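Local atomic coordinates of De novo designed switch protein caging a hemagglutinin binder (sCageHA267_1S) (PDB entry 7CBC), a protein that is a designed six-helix-bundle switch that cages a hemagglutinin-binding domain, probably serving as the sensing component of a modular biosensor. Residues A[126-131]-A[161-166]. Numbering follows the deposited sequence.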
loop_
_atom_site.group_PDB
_atom_site.type_symbol
_atom_site.label_atom_id
_atom_site.label_comp_id
_atom_site.label_asym_id
_atom_site.label_seq_id
_atom_site.Cartn_x
_atom_site.Cartn_y
_atom_site.Cartn_z
ATOM N N ALA A 126 -6.724 -5.278 7.316
ATOM C CA ALA A 126 -6.545 -6.624 6.769
ATOM C C ALA A 126 -6.540 -7.678 7.871
ATOM O O ALA A 126 -7.080 -8.782 7.689
ATOM C CB ALA A 126 -5.256 -6.692 5.944
ATOM N N ALA A 127 -5.942 -7.367 9.025
ATOM C CA ALA A 127 -5.994 -8.310 10.144
ATOM C C ALA A 127 -7.415 -8.484 10.663
ATOM O O ALA A 127 -7.837 -9.609 10.972
ATOM C CB ALA A 127 -5.076 -7.851 11.276
ATOM N N LYS A 128 -8.172 -7.388 10.772
ATOM C CA LYS A 128 -9.535 -7.494 11.277
ATOM C C LYS A 128 -10.405 -8.342 10.355
ATOM O O LYS A 128 -11.179 -9.179 10.832
ATOM C CB LYS A 128 -10.152 -6.112 11.469
ATOM C CG LYS A 128 -9.533 -5.314 12.611
ATOM C CD LYS A 128 -10.222 -3.974 12.753
ATOM C CE LYS A 128 -9.541 -3.093 13.777
ATOM N NZ LYS A 128 -10.333 -1.840 13.973
ATOM N N LEU A 129 -10.287 -8.152 9.038
ATOM C CA LEU A 129 -11.042 -8.995 8.121
ATOM C C LEU A 129 -10.634 -10.453 8.255
ATOM O O LEU A 129 -11.487 -11.344 8.196
ATOM C CB LEU A 129 -10.874 -8.530 6.680
ATOM C CG LEU A 129 -11.421 -7.142 6.357
ATOM C CD1 LEU A 129 -11.037 -6.737 4.939
ATOM C CD2 LEU A 129 -12.928 -7.116 6.533
ATOM N N GLN A 130 -9.342 -10.725 8.447
ATOM C CA GLN A 130 -8.912 -12.116 8.599
ATOM C C GLN A 130 -9.536 -12.758 9.831
ATOM O O GLN A 130 -10.122 -13.845 9.752
ATOM C CB GLN A 130 -7.394 -12.205 8.679
ATOM C CG GLN A 130 -6.867 -13.632 8.614
ATOM C CD GLN A 130 -6.910 -14.198 7.203
ATOM O OE1 GLN A 130 -7.465 -13.585 6.289
ATOM N NE2 GLN A 130 -6.308 -15.369 7.017
ATOM N N GLU A 131 -9.404 -12.106 10.984
ATOM C CA GLU A 131 -10.006 -12.628 12.204
ATOM C C GLU A 131 -11.509 -12.820 12.032
ATOM O O GLU A 131 -12.065 -13.865 12.407
ATOM C CB GLU A 131 -9.685 -11.677 13.354
ATOM C CG GLU A 131 -10.636 -11.757 14.535
ATOM C CD GLU A 131 -10.418 -10.607 15.500
ATOM O OE1 GLU A 131 -9.942 -9.543 15.043
ATOM O OE2 GLU A 131 -10.722 -10.759 16.705
ATOM N N LYS A 161 -17.851 -4.356 5.891
ATOM C CA LYS A 161 -17.966 -3.036 5.284
ATOM C C LYS A 161 -17.662 -1.924 6.279
ATOM O O LYS A 161 -17.100 -0.897 5.889
ATOM C CB LYS A 161 -19.352 -2.836 4.670
ATOM C CG LYS A 161 -19.347 -1.689 3.663
ATOM C CD LYS A 161 -20.625 -1.602 2.858
ATOM C CE LYS A 161 -20.544 -0.451 1.872
ATOM N NZ LYS A 161 -20.047 0.817 2.509
ATOM N N GLU A 162 -18.020 -2.098 7.554
ATOM C CA GLU A 162 -17.558 -1.162 8.576
ATOM C C GLU A 162 -16.033 -1.130 8.636
ATOM O O GLU A 162 -15.435 -0.054 8.715
ATOM C CB GLU A 162 -18.134 -1.525 9.948
ATOM C CG GLU A 162 -19.669 -1.456 10.046
ATOM C CD GLU A 162 -20.221 -1.945 11.396
ATOM O OE1 GLU A 162 -19.421 -2.199 12.332
ATOM O OE2 GLU A 162 -21.464 -2.061 11.523
ATOM N N ILE A 163 -15.386 -2.299 8.591
ATOM C CA ILE A 163 -13.921 -2.341 8.644
ATOM C C ILE A 163 -13.316 -1.663 7.415
ATOM O O ILE A 163 -12.388 -0.853 7.520
ATOM C CB ILE A 163 -13.432 -3.795 8.779
ATOM C CG1 ILE A 163 -13.766 -4.366 10.158
ATOM C CG2 ILE A 163 -11.929 -3.882 8.503
ATOM C CD1 ILE A 163 -13.701 -5.904 10.218
ATOM N N ILE A 164 -13.821 -1.999 6.226
ATOM C CA ILE A 164 -13.282 -1.413 5.007
ATOM C C ILE A 164 -13.593 0.078 4.938
ATOM O O ILE A 164 -12.771 0.874 4.455
ATOM C CB ILE A 164 -13.807 -2.168 3.778
ATOM C CG1 ILE A 164 -13.086 -3.508 3.651
ATOM C CG2 ILE A 164 -13.588 -1.351 2.503
ATOM C CD1 ILE A 164 -13.646 -4.354 2.574
ATOM N N ASP A 165 -14.770 0.486 5.425
ATOM C CA ASP A 165 -15.124 1.902 5.398
ATOM C C ASP A 165 -14.213 2.731 6.290
ATOM O O ASP A 165 -13.923 3.886 5.960
ATOM C CB ASP A 165 -16.588 2.130 5.805
ATOM C CG ASP A 165 -17.587 1.763 4.699
ATOM O OD1 ASP A 165 -17.144 1.437 3.576
ATOM O OD2 ASP A 165 -18.819 1.846 4.943
ATOM N N GLU A 166 -13.750 2.182 7.422
ATOM C CA GLU A 166 -12.840 2.978 8.247
ATOM C C GLU A 166 -11.425 3.007 7.667
ATOM O O GLU A 166 -10.684 3.979 7.883
ATOM C CB GLU A 166 -12.845 2.478 9.697
ATOM C CG GLU A 166 -11.991 1.269 9.993
ATOM C CD GLU A 166 -12.013 0.889 11.478
ATOM O OE1 GLU A 166 -11.645 1.742 12.318
ATOM O OE2 GLU A 166 -12.412 -0.258 11.810
#
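Leu-129 and Ile-163 meet where two consecutive long helices, 99-142 and 146-190, pack as an antiparallel hairpin within the designed six-helix bundle. The local axes run at 174° to each other and 9.8 Å apart, with Lys-128 and Ile-163 in register. Apolar packing forms the inner layer. Leu-129 and Ile-163 slide past each other in opposite directions, Leu-129 CD2 lying 3.9 Å from CG2 of Ile-163 and also resting against its CD1. The other leucine methyl, CD1, turns to Ile-164 and touches its CG1 at 4.0 Å, the two side chains crossing at about a right angle. Leu-129 and Ile-164 both also touch Gln-229 of helix 195-239, and Leu-129 reaches Leu-225 as well, so three helices meet at these side chains. Replacing Leu-129 with an alanine would probably open a gap between the three helices and leave CG2 of Ile-163 and CG1 of Ile-164 without their leucine methyl partners.

Beside this layer, Ile-163 carries the packing outward: with CG1 anti to the carbonyl carbon (chi1 -70°), the longer branch is directed at Lys-128 and brings CD1 to 3.8 Å from the lysine CB. The aliphatic root of the lysine thus borders the apolar seam while its extended chain runs on to the polar margin. There the pairing is electrostatic. Glu-166, on the exposed surface, sends its extended side chain across that of Lys-128 nearly perpendicularly, bringing the carboxylate to the ammonium group. The resulting salt bridge carries only a weak hydrogen bond, with Lys-128 NZ 3.4 Å from Glu-166 OE2.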